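Local coordinates for protein ketosynthase (Streptomyces sp. MSC090213JE08, PDB 6KXD) that probably serves as the chain length factor partner in the ishigamide ketosynthase/chain length factor complex of a highly reducing type II polyketide synthase, at residues B[237-241]-B[242-246]; B[143-146]-B[147-150]; B[218-221]-B[222-226]. One frame throughout, in Å; residues are numbered along the deposited sequence.

Contact 1 of 3, residues B[237-241]-B[242-246]; sequences LVEQA and EAAER
Glu239 and Glu245 meet where a strand gives way to a turn. Glu245 N donates to Glu239 OE2 across 3.1 Å, nearly straight at 167°. The N-H comes in from above the carboxylate plane, not along it. A bridging water donates to the same oxygen and also to Ala243 O, so OE2 accepts two bonds. The other oxygen, OE1, is bonded to Thr23 OG1. These donors would probably favour the ionised carboxylate.

The chain runs extended beyond CG, with chi2 at -166°, and this carries the carboxylate out over the turn. Packing is tight here. OE2 lies 3.5 Å from Ala244 CA, and the CB atoms of Glu239 and Ala244 are 4.2 Å apart. Arg246 N is buried beside OE1, at 3.8 Å, and finds no partner.

The turn itself is a type I beta turn from Ala241 to Ala244, closed by Ala244 N on Ala241 O at 3.2 Å. One residue earlier, Ala243 N makes a weak bond to Gln240 O. Ala244 CB rests on Ala241 O, 3.5 Å away.

The solvent side is looser. Ala243 and Glu242 are exposed. The Glu242 chain bends at chi2 and brings OE1 alongside Gln240 CB at 3.6 Å, while its OE2 is bonded to Gly18 N. Glu245 is exposed too, and its carboxylate makes a long, weak ion pair with Lys199.

The turn ends strand 229-240 and begins the link to strand 250-259. Backbone bonds join Leu237, Glu239 and Ala241 to strand 20-29 and the residue just before it, and Val238 to strand 199-206. Ala241 and Ala244 pack on Val21, and Val238 and Gln240 pack on Met192 of helix 180-193.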
# COMPACT_ATOMS: atom_id res chain seq x y z
N LEU B 237 -5.65 6.07 17.39
CA LEU B 237 -6.13 4.81 17.85
C LEU B 237 -7.63 4.79 17.53
O LEU B 237 -8.38 5.68 17.98
CB LEU B 237 -5.80 4.70 19.34
CG LEU B 237 -5.91 3.28 19.90
CD1 LEU B 237 -7.30 2.74 19.77
CD2 LEU B 237 -4.95 2.35 19.18
N VAL B 238 -8.06 3.86 16.69
CA VAL B 238 -9.45 3.71 16.29
C VAL B 238 -10.04 2.42 16.88
O VAL B 238 -9.43 1.36 16.83
CB VAL B 238 -9.58 3.71 14.75
CG1 VAL B 238 -11.00 3.53 14.29
CG2 VAL B 238 -8.97 4.99 14.18
N GLU B 239 -11.25 2.53 17.40
CA GLU B 239 -11.99 1.41 18.01
C GLU B 239 -13.43 1.45 17.51
O GLU B 239 -13.84 2.43 16.87
CB GLU B 239 -11.96 1.53 19.54
CG GLU B 239 -10.64 1.95 20.09
CD GLU B 239 -10.51 1.74 21.57
OE1 GLU B 239 -9.96 2.62 22.24
OE2 GLU B 239 -11.00 0.67 22.04
N GLN B 240 -14.17 0.38 17.77
CA GLN B 240 -15.60 0.32 17.50
C GLN B 240 -16.28 1.02 18.68
O GLN B 240 -15.85 0.86 19.85
CB GLN B 240 -16.04 -1.13 17.33
CG GLN B 240 -15.21 -1.91 16.32
CD GLN B 240 -15.92 -2.07 15.00
OE1 GLN B 240 -16.07 -1.12 14.22
NE2 GLN B 240 -16.34 -3.29 14.75
N ALA B 241 -17.29 1.83 18.37
CA ALA B 241 -17.84 2.72 19.40
C ALA B 241 -18.34 1.86 20.59
O ALA B 241 -17.94 2.10 21.73
CB ALA B 241 -18.93 3.57 18.79
N GLU B 242 -19.03 0.77 20.27
CA GLU B 242 -19.56 -0.19 21.27
C GLU B 242 -18.45 -0.60 22.25
O GLU B 242 -18.61 -0.51 23.48
CB GLU B 242 -20.08 -1.49 20.66
CG GLU B 242 -20.93 -1.31 19.42
CD GLU B 242 -20.15 -1.33 18.12
OE1 GLU B 242 -19.44 -2.34 17.85
OE2 GLU B 242 -20.23 -0.34 17.38
N ALA B 243 -17.32 -1.03 21.67
CA ALA B 243 -16.32 -1.76 22.40
C ALA B 243 -15.23 -0.82 22.94
O ALA B 243 -14.29 -1.28 23.56
CB ALA B 243 -15.76 -2.83 21.51
N ALA B 244 -15.36 0.48 22.70
CA ALA B 244 -14.27 1.40 22.96
C ALA B 244 -13.87 1.33 24.43
O ALA B 244 -14.71 1.50 25.30
CB ALA B 244 -14.64 2.81 22.57
N GLU B 245 -12.57 1.11 24.66
CA GLU B 245 -11.95 0.91 25.97
C GLU B 245 -11.42 2.23 26.51
O GLU B 245 -10.98 2.29 27.66
CB GLU B 245 -10.81 -0.11 25.85
CG GLU B 245 -11.26 -1.40 25.19
CD GLU B 245 -10.25 -2.53 25.16
OE1 GLU B 245 -9.03 -2.26 25.22
OE2 GLU B 245 -10.70 -3.70 25.07
N ARG B 246 -11.44 3.28 25.68
CA ARG B 246 -11.10 4.63 26.12
C ARG B 246 -12.15 5.58 25.56
O ARG B 246 -12.82 5.27 24.58
CB ARG B 246 -9.67 4.98 25.72
CG ARG B 246 -8.65 4.68 26.81
CD ARG B 246 -7.31 4.24 26.28
NE ARG B 246 -6.86 5.14 25.24
CZ ARG B 246 -6.21 6.28 25.44
NH1 ARG B 246 -5.85 6.63 26.67
NH2 ARG B 246 -5.95 7.06 24.42
O HOH W 1 -12.02 -1.57 21.57

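Contact 2 of 3, residues B[143-146]-B[147-150]; sequences YVDA and GRIP
Arg148 N donates to Asp145 O at 3.0 Å, with an angle of 147°. The next bond of the same kind runs from Ile149 N to Ala146 O at 3.2 Å. Both bonds span three residues and turn the chain just ahead of helix 149-152.

The Asp145 side chain folds back over this turn. With chi1 at -176°, CG stands anti to the backbone N and OD1 comes within 3.2 Å of Gly147 N. That bond is weak, but it has the form of an Asx turn. OD2 lies against Arg148 CG, also at 3.2 Å. The guanidinium is met at its edge, yet OD2 stays 4.4 Å from Arg148 NH1, beyond a salt bridge. Each charge is paired elsewhere: Asp145 with Lys83, Arg148 with Asp130. With an alanine here, Lys83 would probably lose its acidic mate and Gly147 N its side-chain acceptor.

Beside the polar turn, Val144 CG2 touches Ile149 CD1 at 3.9 Å, the two side chains crossing at about a right angle.

The turn leads into helix 149-152 and leans on helix 125-137, where Phe131 takes both Val144 and Ile149. The partner chain covers another part: its Arg210 packs on Val144 and Ala146, and its Leu207 on Ile149.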
# COMPACT_ATOMS: atom_id res chain seq x y z
N TYR B 143 27.07 -2.86 -4.41
CA TYR B 143 27.92 -2.43 -3.29
C TYR B 143 27.25 -1.23 -2.60
O TYR B 143 27.66 -0.08 -2.68
CB TYR B 143 29.36 -2.19 -3.74
CG TYR B 143 30.11 -3.48 -4.05
CD1 TYR B 143 29.44 -4.69 -4.22
CD2 TYR B 143 31.50 -3.49 -4.21
CE1 TYR B 143 30.11 -5.88 -4.51
CE2 TYR B 143 32.19 -4.67 -4.51
CZ TYR B 143 31.49 -5.86 -4.66
OH TYR B 143 32.11 -7.05 -4.95
N VAL B 144 26.21 -1.58 -1.84
CA VAL B 144 25.39 -0.65 -1.14
C VAL B 144 25.61 -0.84 0.37
O VAL B 144 26.15 -1.90 0.80
CB VAL B 144 23.91 -0.89 -1.50
CG1 VAL B 144 23.67 -0.75 -3.00
CG2 VAL B 144 23.42 -2.25 -1.03
N ASP B 145 25.18 0.17 1.15
CA ASP B 145 25.02 0.04 2.62
C ASP B 145 23.94 -1.02 2.89
O ASP B 145 22.74 -0.75 2.88
CB ASP B 145 24.74 1.41 3.23
CG ASP B 145 24.65 1.41 4.74
OD1 ASP B 145 24.53 0.32 5.31
OD2 ASP B 145 24.68 2.51 5.32
N ALA B 146 24.39 -2.25 3.15
CA ALA B 146 23.50 -3.40 3.29
C ALA B 146 22.63 -3.26 4.55
O ALA B 146 21.55 -3.82 4.57
CB ALA B 146 24.29 -4.68 3.30
N GLY B 147 23.12 -2.54 5.55
CA GLY B 147 22.41 -2.31 6.81
C GLY B 147 21.20 -1.41 6.58
O GLY B 147 20.28 -1.45 7.35
N ARG B 148 21.22 -0.62 5.50
CA ARG B 148 20.08 0.31 5.19
C ARG B 148 18.95 -0.45 4.49
O ARG B 148 17.82 0.05 4.47
CB ARG B 148 20.52 1.49 4.32
CG ARG B 148 21.49 2.48 4.96
CD ARG B 148 20.91 3.58 5.82
NE ARG B 148 20.09 4.55 5.11
CZ ARG B 148 20.54 5.55 4.36
NH1 ARG B 148 21.83 5.64 4.07
NH2 ARG B 148 19.71 6.46 3.89
N ILE B 149 19.22 -1.65 3.96
CA ILE B 149 18.27 -2.34 3.08
C ILE B 149 16.95 -2.65 3.79
O ILE B 149 15.88 -2.42 3.25
CB ILE B 149 18.94 -3.59 2.47
CG1 ILE B 149 19.98 -3.20 1.42
CG2 ILE B 149 17.90 -4.54 1.91
CD1 ILE B 149 20.62 -4.38 0.72
N PRO B 150 16.94 -3.20 5.02
CA PRO B 150 15.66 -3.51 5.68
C PRO B 150 14.73 -2.27 5.68
O PRO B 150 13.51 -2.31 5.25
CB PRO B 150 16.11 -3.98 7.07
CG PRO B 150 17.54 -4.46 6.89
CD PRO B 150 18.12 -3.58 5.80

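Contact 3 of 3, residues B[218-221]-B[222-226]; sequences TATA and SGDPA
Ser222 follows Ala221 at the start of a tight surface turn. Its N lies near Thr220 O, but at too poor an angle for a bond. The residue is exposed, and its side chain adds little to the contact.

Gly223 comes next, with a positive phi of 107°. A side chain at these backbone angles would be jammed against Ser222 O. Glycine therefore suits this corner, where the chain reverses.

Asp224 makes the bond that closes the turn. Its N donates to Ala221 O at 3.1 Å, with an angle of 159°. The donor lies in the carbonyl plane. The aspartate chain then folds back across the turn. Its CG is anti to the carbonyl carbon (chi1 -73°), which brings OD1 to 3.3 Å from Ala221 O. Both are acceptors, so this approach is probably somewhat unfavourable. On the same side, Asp224 CB meets Thr220 CG2. Their modelled spacing is so short that its exact value is doubtful. The threonine methyl also lies 3.9 Å from Asp224 O. Its hydroxyl is used differently: Thr220 OG1 is bonded to Glu216 O, in the last turns of helix 210-219.

Pro225 has a looser place. Its O lies 4.2 Å from Thr220 CG2, and its CB points away from residues 218-221. Ala226 has left the turn and packs on Pro60 and Ser61.

Before the turn, Arg141 of the partner chain bonds to Ala219 O and Thr220 O at the end of the helix. Residues 221-224 form a beta turn close to type II, with glycine at its third position. It reverses the chain just after helix 210-219 and starts the return to strand 229-240.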
# COMPACT_ATOMS: atom_id res chain seq x y z
N THR B 218 11.40 19.29 -8.61
CA THR B 218 11.41 18.85 -9.97
C THR B 218 9.97 18.70 -10.48
O THR B 218 9.69 19.11 -11.59
CB THR B 218 12.16 17.52 -10.14
OG1 THR B 218 13.43 17.61 -9.51
CG2 THR B 218 12.36 17.12 -11.58
N ALA B 219 9.09 18.09 -9.67
CA ALA B 219 7.72 17.77 -10.04
C ALA B 219 6.84 19.03 -10.11
O ALA B 219 5.78 18.99 -10.75
CB ALA B 219 7.12 16.75 -9.09
N THR B 220 7.25 20.10 -9.44
CA THR B 220 6.45 21.32 -9.39
C THR B 220 6.15 21.78 -10.82
O THR B 220 7.00 21.67 -11.69
CB THR B 220 7.15 22.42 -8.58
OG1 THR B 220 7.27 21.99 -7.23
CG2 THR B 220 6.39 23.73 -8.60
N ALA B 221 4.92 22.24 -11.06
CA ALA B 221 4.55 22.99 -12.27
C ALA B 221 5.62 24.07 -12.54
O ALA B 221 5.74 25.02 -11.76
CB ALA B 221 3.18 23.59 -12.10
N SER B 222 6.40 23.89 -13.62
CA SER B 222 7.59 24.70 -13.95
C SER B 222 7.30 26.19 -13.76
O SER B 222 6.25 26.68 -14.17
CB SER B 222 8.07 24.42 -15.36
OG SER B 222 7.05 24.72 -16.31
N GLY B 223 8.22 26.89 -13.10
CA GLY B 223 8.04 28.28 -12.74
C GLY B 223 7.79 28.45 -11.25
O GLY B 223 8.45 29.27 -10.61
N ASP B 224 6.86 27.66 -10.69
CA ASP B 224 6.38 27.82 -9.31
C ASP B 224 7.55 27.72 -8.34
O ASP B 224 8.50 26.97 -8.58
CB ASP B 224 5.31 26.77 -8.95
CG ASP B 224 3.96 27.00 -9.59
OD1 ASP B 224 3.93 27.59 -10.68
OD2 ASP B 224 2.95 26.57 -9.00
N PRO B 225 7.51 28.43 -7.19
CA PRO B 225 8.62 28.42 -6.25
C PRO B 225 8.71 27.05 -5.56
O PRO B 225 7.73 26.29 -5.54
CB PRO B 225 8.28 29.54 -5.25
CG PRO B 225 6.76 29.57 -5.27
CD PRO B 225 6.36 29.20 -6.69
N ALA B 226 9.91 26.73 -5.08
CA ALA B 226 10.14 25.49 -4.40
C ALA B 226 9.22 25.47 -3.19
O ALA B 226 9.18 26.44 -2.43
CB ALA B 226 11.60 25.36 -4.03

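In the fold
Along the chain, contact 2 comes first, then contact 3, then contact 1. All belong to the N-terminal ketosynthase region of a thiolase-like protein. They are well separated surface turns. Between centres, contacts 1 and 2 are about 40 Å apart, contacts 1 and 3 about 43 Å, and contacts 2 and 3 about 32 Å. Contacts 1 and 3 lie on opposite sides of the chain's centre, although helix 210-219 of contact 3 is followed directly by strand 229-240 of contact 1. Contacts 2 and 3 both touch the partner chain, so they belong to the dimer interface. Contact 1 touches no other protein chain of the assembly.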